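Local coordinates for protein glycoside hydrolase family 31 (Kribbella flavida DSM 17836, PDB 5X3I) that hydrolyses the alpha-1,3-glucosidic linkages of the cyclic tetrasaccharide cyclobis-(1-6)-alpha-nigerosyl to give isomaltose during its intracellular breakdown, at residues A[238-243]-A[285-290]; A[651-654]-A[659-662]. The protein carries 1 engineered substitution. All blocks are in the same frame, centred on the assembly; numbering follows the deposited sequence.

Contact 1. Residues A[238-243]-A[285-290]; sequences GFHVRT and LDEVGR
The imidazole of His240 presents its edge to Glu287: the carboxylate lies near the ring plane, with ND1 3.1 Å from OE1 in a bent, weak hydrogen bond, while the ring and carboxylate planes are turned 41° apart. One face of the same ring carries CA of Arg242, and a methyl group of Val288 approaches obliquely, its CG1 3.6 Å from His240 CE1. The guanidinium of Arg242 stands almost upright on the carboxylate, the two planes 80° apart. It grips side-on in a two-bonded salt bridge, NE to OE1 of Glu287 at 2.8 Å and NH2 to OE2 at 2.9 Å, and both oxygens are met from above the carboxylate plane. The extended chain of Glu287, with CG anti to the backbone N (chi1 -178°), carries the acid away from the helix to Arg242. Glutamate suits this place because its two oxygens can serve several donors: OE1 takes His240 and Arg242, while OE2 takes Arg242 and the hydroxyl of Tyr273, which together should favour the ionised form. Arginine brings two N-H donors and a positive charge, histidine a flat ring with an N-H at its edge. The contact lays the C-terminal end of helix 277-288 against strand 237-241, an inner strand of a mixed sheet; neighbouring strand 267-274 supplies Tyr273 and Ala271, and Phe284 meets His240 edge-to-face.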
ATOM      1  N   GLY A 238      13.815  -2.820 -19.183  1.00 21.16           N
ATOM      2  CA  GLY A 238      12.829  -2.225 -18.307  1.00 19.50           C
ATOM      3  C   GLY A 238      12.896  -0.716 -18.349  1.00 19.65           C
ATOM      4  O   GLY A 238      13.873  -0.147 -18.817  1.00 23.29           O
ATOM      5  N   PHE A 239      11.859  -0.068 -17.840  1.00 20.69           N
ATOM      6  CA  PHE A 239      11.781   1.384 -17.861  1.00 19.33           C
ATOM      7  C   PHE A 239      11.295   1.940 -16.529  1.00 18.00           C
ATOM      8  O   PHE A 239      10.541   1.300 -15.819  1.00 20.16           O
ATOM      9  CB  PHE A 239      10.840   1.857 -18.976  1.00 18.16           C
ATOM     10  CG  PHE A 239       9.399   1.495 -18.739  1.00 19.21           C
ATOM     11  CD1 PHE A 239       8.541   2.379 -18.106  1.00 16.49           C
ATOM     12  CD2 PHE A 239       8.909   0.266 -19.132  1.00 17.45           C
ATOM     13  CE1 PHE A 239       7.225   2.042 -17.879  1.00 18.30           C
ATOM     14  CE2 PHE A 239       7.595  -0.076 -18.905  1.00 16.98           C
ATOM     15  CZ  PHE A 239       6.752   0.816 -18.276  1.00 17.78           C
ATOM     16  N   HIS A 240      11.725   3.152 -16.224  1.00 18.72           N
ATOM     17  CA  HIS A 240      11.214   3.903 -15.096  1.00 16.75           C
ATOM     18  C   HIS A 240      10.887   5.312 -15.558  1.00 17.55           C
ATOM     19  O   HIS A 240      11.766   6.041 -15.994  1.00 19.57           O
ATOM     20  CB  HIS A 240      12.238   3.931 -13.960  1.00 16.23           C
ATOM     21  CG  HIS A 240      11.916   4.900 -12.871  1.00 15.01           C
ATOM     22  ND1 HIS A 240      12.889   5.589 -12.180  1.00 15.38           N
ATOM     23  CD2 HIS A 240      10.736   5.282 -12.332  1.00 16.19           C
ATOM     24  CE1 HIS A 240      12.323   6.363 -11.277  1.00 13.48           C
ATOM     25  NE2 HIS A 240      11.016   6.191 -11.345  1.00 14.27           N
ATOM     26  N   VAL A 241       9.625   5.699 -15.456  1.00 18.94           N
ATOM     27  CA  VAL A 241       9.264   7.078 -15.742  1.00 17.60           C
ATOM     28  C   VAL A 241       9.644   7.895 -14.526  1.00 18.42           C
ATOM     29  O   VAL A 241       9.121   7.635 -13.436  1.00 19.87           O
ATOM     30  CB  VAL A 241       7.772   7.235 -16.021  1.00 16.73           C
ATOM     31  CG1 VAL A 241       7.467   8.650 -16.465  1.00 18.00           C
ATOM     32  CG2 VAL A 241       7.311   6.213 -17.055  1.00 20.68           C
ATOM     33  N   ARG A 242      10.509   8.897 -14.657  1.00 18.78           N
ATOM     34  CA  ARG A 242      10.916   9.480 -13.405  1.00 17.21           C
ATOM     35  C   ARG A 242       9.990  10.632 -13.081  1.00 19.49           C
ATOM     36  O   ARG A 242      10.258  11.779 -13.394  1.00 22.83           O
ATOM     37  CB  ARG A 242      12.361   9.988 -13.504  1.00 17.55           C
ATOM     38  CG  ARG A 242      13.381   8.942 -13.922  1.00 16.84           C
ATOM     39  CD  ARG A 242      14.722   9.562 -14.277  1.00 17.97           C
ATOM     40  NE  ARG A 242      15.764   8.542 -14.365  1.00 21.74           N
ATOM     41  CZ  ARG A 242      16.957   8.726 -14.918  1.00 26.84           C
ATOM     42  NH1 ARG A 242      17.265   9.901 -15.455  1.00 29.17           N
ATOM     43  NH2 ARG A 242      17.843   7.735 -14.941  1.00 23.12           N
ATOM     44  N   THR A 243       9.004  10.318 -12.261  1.00 20.84           N
ATOM     45  CA  THR A 243       8.083  11.296 -11.731  1.00 17.49           C
ATOM     46  C   THR A 243       7.414  10.675 -10.517  1.00 18.62           C
ATOM     47  O   THR A 243       7.266   9.456 -10.461  1.00 17.57           O
ATOM     48  CB  THR A 243       7.019  11.691 -12.775  1.00 15.94           C
ATOM     49  OG1 THR A 243       6.164  12.698 -12.240  1.00 20.41           O
ATOM     50  CG2 THR A 243       6.189  10.491 -13.168  1.00 16.04           C
ATOM     51  N   LEU A 285      17.104   0.028  -8.941  1.00 18.40           N
ATOM     52  CA  LEU A 285      17.347   0.198  -7.504  1.00 15.84           C
ATOM     53  C   LEU A 285      18.589   1.049  -7.233  1.00 17.11           C
ATOM     54  O   LEU A 285      18.614   1.811  -6.274  1.00 19.35           O
ATOM     55  CB  LEU A 285      17.457  -1.165  -6.811  1.00 15.27           C
ATOM     56  CG  LEU A 285      16.234  -2.090  -6.912  1.00 17.50           C
ATOM     57  CD1 LEU A 285      16.343  -3.290  -5.965  1.00 16.20           C
ATOM     58  CD2 LEU A 285      14.931  -1.337  -6.691  1.00 15.64           C
ATOM     59  N   ASP A 286      19.609   0.939  -8.085  1.00 20.70           N
ATOM     60  CA  ASP A 286      20.764   1.835  -8.004  1.00 18.25           C
ATOM     61  C   ASP A 286      20.317   3.287  -8.069  1.00 18.59           C
ATOM     62  O   ASP A 286      20.905   4.163  -7.445  1.00 19.35           O
ATOM     63  CB  ASP A 286      21.769   1.574  -9.130  1.00 20.63           C
ATOM     64  CG  ASP A 286      22.748   0.464  -8.797  1.00 25.17           C
ATOM     65  OD1 ASP A 286      22.706  -0.039  -7.659  1.00 22.47           O
ATOM     66  OD2 ASP A 286      23.551   0.094  -9.683  1.00 26.41           O
ATOM     67  N   GLU A 287      19.297   3.533  -8.878  1.00 19.25           N
ATOM     68  CA  GLU A 287      18.749   4.867  -9.022  1.00 17.67           C
ATOM     69  C   GLU A 287      17.809   5.284  -7.883  1.00 17.10           C
ATOM     70  O   GLU A 287      17.924   6.381  -7.364  1.00 19.01           O
ATOM     71  CB  GLU A 287      18.010   4.954 -10.366  1.00 17.87           C
ATOM     72  CG  GLU A 287      17.418   6.303 -10.699  1.00 19.66           C
ATOM     73  CD  GLU A 287      16.680   6.303 -12.044  1.00 22.08           C
ATOM     74  OE1 GLU A 287      15.618   6.951 -12.120  1.00 23.26           O
ATOM     75  OE2 GLU A 287      17.154   5.648 -13.004  1.00 23.30           O
ATOM     76  N   VAL A 288      16.839   4.443  -7.547  1.00 18.60           N
ATOM     77  CA  VAL A 288      15.819   4.867  -6.581  1.00 16.85           C
ATOM     78  C   VAL A 288      15.955   4.358  -5.134  1.00 18.01           C
ATOM     79  O   VAL A 288      15.215   4.784  -4.255  1.00 20.80           O
ATOM     80  CB  VAL A 288      14.435   4.507  -7.101  1.00 15.70           C
ATOM     81  CG1 VAL A 288      14.292   5.030  -8.538  1.00 15.33           C
ATOM     82  CG2 VAL A 288      14.210   3.008  -7.053  1.00 15.60           C
ATOM     83  N   GLY A 289      16.933   3.505  -4.875  1.00 20.87           N
ATOM     84  CA  GLY A 289      17.060   2.899  -3.564  1.00 16.89           C
ATOM     85  C   GLY A 289      16.756   1.419  -3.461  1.00 17.22           C
ATOM     86  O   GLY A 289      16.098   0.824  -4.320  1.00 13.66           O
ATOM     87  N   ARG A 290      17.248   0.836  -2.366  1.00 16.58           N
ATOM     88  CA  ARG A 290      17.350  -0.603  -2.195  1.00 15.48           C
ATOM     89  C   ARG A 290      17.218  -0.981  -0.703  1.00 15.35           C
ATOM     90  O   ARG A 290      17.550  -0.191   0.169  1.00 15.02           O
ATOM     91  CB  ARG A 290      18.692  -1.083  -2.764  1.00 17.52           C
ATOM     92  CG  ARG A 290      18.991  -2.556  -2.650  1.00 16.36           C
ATOM     93  CD  ARG A 290      20.409  -2.858  -3.138  1.00 18.01           C
ATOM     94  NE  ARG A 290      20.503  -2.918  -4.595  1.00 19.84           N
ATOM     95  CZ  ARG A 290      21.081  -1.989  -5.350  1.00 18.33           C
ATOM     96  NH1 ARG A 290      21.623  -0.911  -4.804  1.00 18.02           N
ATOM     97  NH2 ARG A 290      21.117  -2.144  -6.661  1.00 21.49           N
TER

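Contact 2. Residues A[651-654]-A[659-662]; sequences DRPL and FFDH
Bends at chi2 and chi3 (-95°) turn the side chain of Arg652 toward Asp661, whose CG stands anti to its own carbonyl carbon and whose carboxylate thereby comes within reach of NH1. The resulting salt bridge joins Arg652 NH1 to Asp661 OD1 at 2.8 Å. It is a single-nitrogen grip: the oxygen sits near the guanidinium plane, at its edge, but is itself approached from above the carboxylate plane, the two planes being nearly perpendicular at 87°.

Beside this polar pair, Pro653 rests on Phe660. The proline CG lies 3.6 Å from the centroid of the Phe660 ring and 17° off its normal, a CH-pi contact over the face, and CD reaches the ring on the same side, 3.5 Å from Phe660 CD1. The opposite face of Phe660 carries Phe659 CE1, so the ring is held between proline and phenylalanine; His228 meets both phenylalanines edge-to-face, and Pro277 and Ser556 also touch both rings. A proline fits here because its compact, rigid ring lays CG over the face and brings CD, whose C-H bonds are polarised by the adjacent nitrogen, beside it, and a phenylalanine because it offers a broad apolar surface to a buried site.

Asp661 has a further partner in Arg656, which binds OD2 and also donates to the carbonyl oxygen of Pro653. The NH1 atoms of Arg652 and Arg656 lie close together, with Asp661 bonded to both, so the aspartate probably offsets their like charges and is itself probably kept ionised by them. The chemistry thus divides the turn around short strand 655-656 into buried proline-aromatic CH-pi packing and, beside it, a partly exposed carboxylate shared by two arginines.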
ATOM      1  N   ASP A 651      20.339  -8.240  -6.125  1.00 18.46           N
ATOM      2  CA  ASP A 651      19.023  -7.782  -6.592  1.00 18.96           C
ATOM      3  C   ASP A 651      18.122  -8.892  -7.148  1.00 17.54           C
ATOM      4  O   ASP A 651      16.985  -8.627  -7.526  1.00 22.34           O
ATOM      5  CB  ASP A 651      19.182  -6.651  -7.607  1.00 19.31           C
ATOM      6  CG  ASP A 651      19.796  -5.440  -6.985  1.00 19.89           C
ATOM      7  OD1 ASP A 651      19.387  -5.115  -5.853  1.00 20.93           O
ATOM      8  OD2 ASP A 651      20.711  -4.844  -7.580  1.00 22.57           O
ATOM      9  N   ARG A 652      18.619 -10.123  -7.211  1.00 19.38           N
ATOM     10  CA  ARG A 652      17.749 -11.261  -7.506  1.00 18.02           C
ATOM     11  C   ARG A 652      16.749 -11.437  -6.367  1.00 16.71           C
ATOM     12  O   ARG A 652      17.156 -11.649  -5.234  1.00 22.07           O
ATOM     13  CB  ARG A 652      18.552 -12.549  -7.702  1.00 20.72           C
ATOM     14  CG  ARG A 652      19.450 -12.579  -8.936  1.00 22.89           C
ATOM     15  CD  ARG A 652      19.551 -13.997  -9.505  1.00 24.79           C
ATOM     16  NE  ARG A 652      20.712 -14.712  -9.012  1.00 29.97           N
ATOM     17  CZ  ARG A 652      20.880 -16.029  -9.090  1.00 32.22           C
ATOM     18  NH1 ARG A 652      19.952 -16.802  -9.640  1.00 26.19           N
ATOM     19  NH2 ARG A 652      21.980 -16.578  -8.605  1.00 32.88           N
ATOM     20  N   PRO A 653      15.444 -11.339  -6.667  1.00 18.54           N
ATOM     21  CA  PRO A 653      14.393 -11.251  -5.642  1.00 19.51           C
ATOM     22  C   PRO A 653      14.309 -12.419  -4.659  1.00 19.20           C
ATOM     23  O   PRO A 653      14.705 -13.535  -4.970  1.00 21.16           O
ATOM     24  CB  PRO A 653      13.111 -11.179  -6.472  1.00 15.65           C
ATOM     25  CG  PRO A 653      13.543 -10.468  -7.720  1.00 17.24           C
ATOM     26  CD  PRO A 653      14.909 -11.050  -8.011  1.00 20.06           C
ATOM     27  N   LEU A 654      13.782 -12.129  -3.476  1.00 19.77           N
ATOM     28  CA  LEU A 654      13.553 -13.143  -2.453  1.00 17.24           C
ATOM     29  C   LEU A 654      12.308 -13.970  -2.746  1.00 15.62           C
ATOM     30  O   LEU A 654      12.355 -15.191  -2.718  1.00 20.55           O
ATOM     31  CB  LEU A 654      13.444 -12.489  -1.074  1.00 15.82           C
ATOM     32  CG  LEU A 654      13.213 -13.425   0.111  1.00 17.44           C
ATOM     33  CD1 LEU A 654      14.266 -14.535   0.124  1.00 16.20           C
ATOM     34  CD2 LEU A 654      13.222 -12.622   1.428  1.00 15.21           C
ATOM     35  N   PHE A 659      10.648 -15.817 -14.117  1.00 23.68           N
ATOM     36  CA  PHE A 659      11.241 -15.180 -15.294  1.00 21.12           C
ATOM     37  C   PHE A 659      12.609 -14.574 -14.992  1.00 23.03           C
ATOM     38  O   PHE A 659      13.361 -14.261 -15.904  1.00 24.13           O
ATOM     39  CB  PHE A 659      10.292 -14.134 -15.905  1.00 20.20           C
ATOM     40  CG  PHE A 659      10.200 -12.829 -15.149  1.00 20.56           C
ATOM     41  CD1 PHE A 659      11.103 -11.808 -15.378  1.00 20.23           C
ATOM     42  CD2 PHE A 659       9.161 -12.599 -14.272  1.00 19.33           C
ATOM     43  CE1 PHE A 659      11.001 -10.608 -14.705  1.00 20.37           C
ATOM     44  CE2 PHE A 659       9.056 -11.398 -13.601  1.00 18.33           C
ATOM     45  CZ  PHE A 659       9.975 -10.404 -13.821  1.00 16.84           C
ATOM     46  N   PHE A 660      12.953 -14.442 -13.714  1.00 23.15           N
ATOM     47  CA  PHE A 660      14.265 -13.913 -13.359  1.00 20.66           C
ATOM     48  C   PHE A 660      15.376 -14.885 -13.707  1.00 22.63           C
ATOM     49  O   PHE A 660      16.408 -14.502 -14.248  1.00 23.42           O
ATOM     50  CB  PHE A 660      14.334 -13.567 -11.866  1.00 19.59           C
ATOM     51  CG  PHE A 660      13.744 -12.228 -11.538  1.00 19.14           C
ATOM     52  CD1 PHE A 660      14.539 -11.103 -11.502  1.00 15.55           C
ATOM     53  CD2 PHE A 660      12.392 -12.095 -11.306  1.00 17.39           C
ATOM     54  CE1 PHE A 660      13.997  -9.874 -11.220  1.00 17.72           C
ATOM     55  CE2 PHE A 660      11.840 -10.865 -11.027  1.00 16.60           C
ATOM     56  CZ  PHE A 660      12.641  -9.754 -10.981  1.00 15.89           C
ATOM     57  N   ASP A 661      15.156 -16.157 -13.436  1.00 25.19           N
ATOM     58  CA  ASP A 661      16.153 -17.164 -13.712  1.00 26.44           C
ATOM     59  C   ASP A 661      15.901 -17.917 -15.015  1.00 27.10           C
ATOM     60  O   ASP A 661      16.754 -18.584 -15.488  1.00 28.03           O
ATOM     61  CB  ASP A 661      16.273 -18.158 -12.564  1.00 25.56           C
ATOM     62  CG  ASP A 661      16.707 -17.511 -11.262  1.00 25.00           C
ATOM     63  OD1 ASP A 661      17.624 -16.738 -11.266  1.00 23.40           O
ATOM     64  OD2 ASP A 661      16.092 -17.790 -10.263  1.00 26.90           O
ATOM     65  N   HIS A 662      14.706 -17.830 -15.550  1.00 24.50           N
ATOM     66  CA  HIS A 662      14.350 -18.583 -16.724  1.00 27.58           C
ATOM     67  C   HIS A 662      13.634 -17.743 -17.781  1.00 29.98           C
ATOM     68  O   HIS A 662      12.594 -18.110 -18.260  1.00 34.98           O
ATOM     69  CB  HIS A 662      13.489 -19.749 -16.312  1.00 26.62           C
ATOM     70  CG  HIS A 662      14.060 -20.563 -15.203  1.00 31.46           C
ATOM     71  ND1 HIS A 662      15.011 -21.527 -15.403  1.00 30.88           N
ATOM     72  CD2 HIS A 662      13.806 -20.562 -13.878  1.00 30.09           C
ATOM     73  CE1 HIS A 662      15.339 -22.065 -14.248  1.00 31.62           C
ATOM     74  NE2 HIS A 662      14.617 -21.501 -13.310  1.00 30.98           N
TER

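Overall arrangement
From the N terminus, the chain first reaches strand 237-241 of the galactose mutarotase-like domain, passes through strands 247-252, 255-261 and 267-274, and closes contact 1 when helix 277-288 returns to it. It then runs through the whole TIM barrel and along helix 622-650 before contact 2 closes a much shorter loop around strand 655-656. The two loops therefore lie in series, neither nested nor crossed, yet their centres are only about 17 Å apart. They meet directly: Arg290 NE forms a salt bridge with Asp651 OD1 at 2.8 Å, and Leu285 packs on Asp651. Helix 277-288 and the residues after it thus link the mixed sheet containing strand 237-241 with the segment that follows helix 622-650.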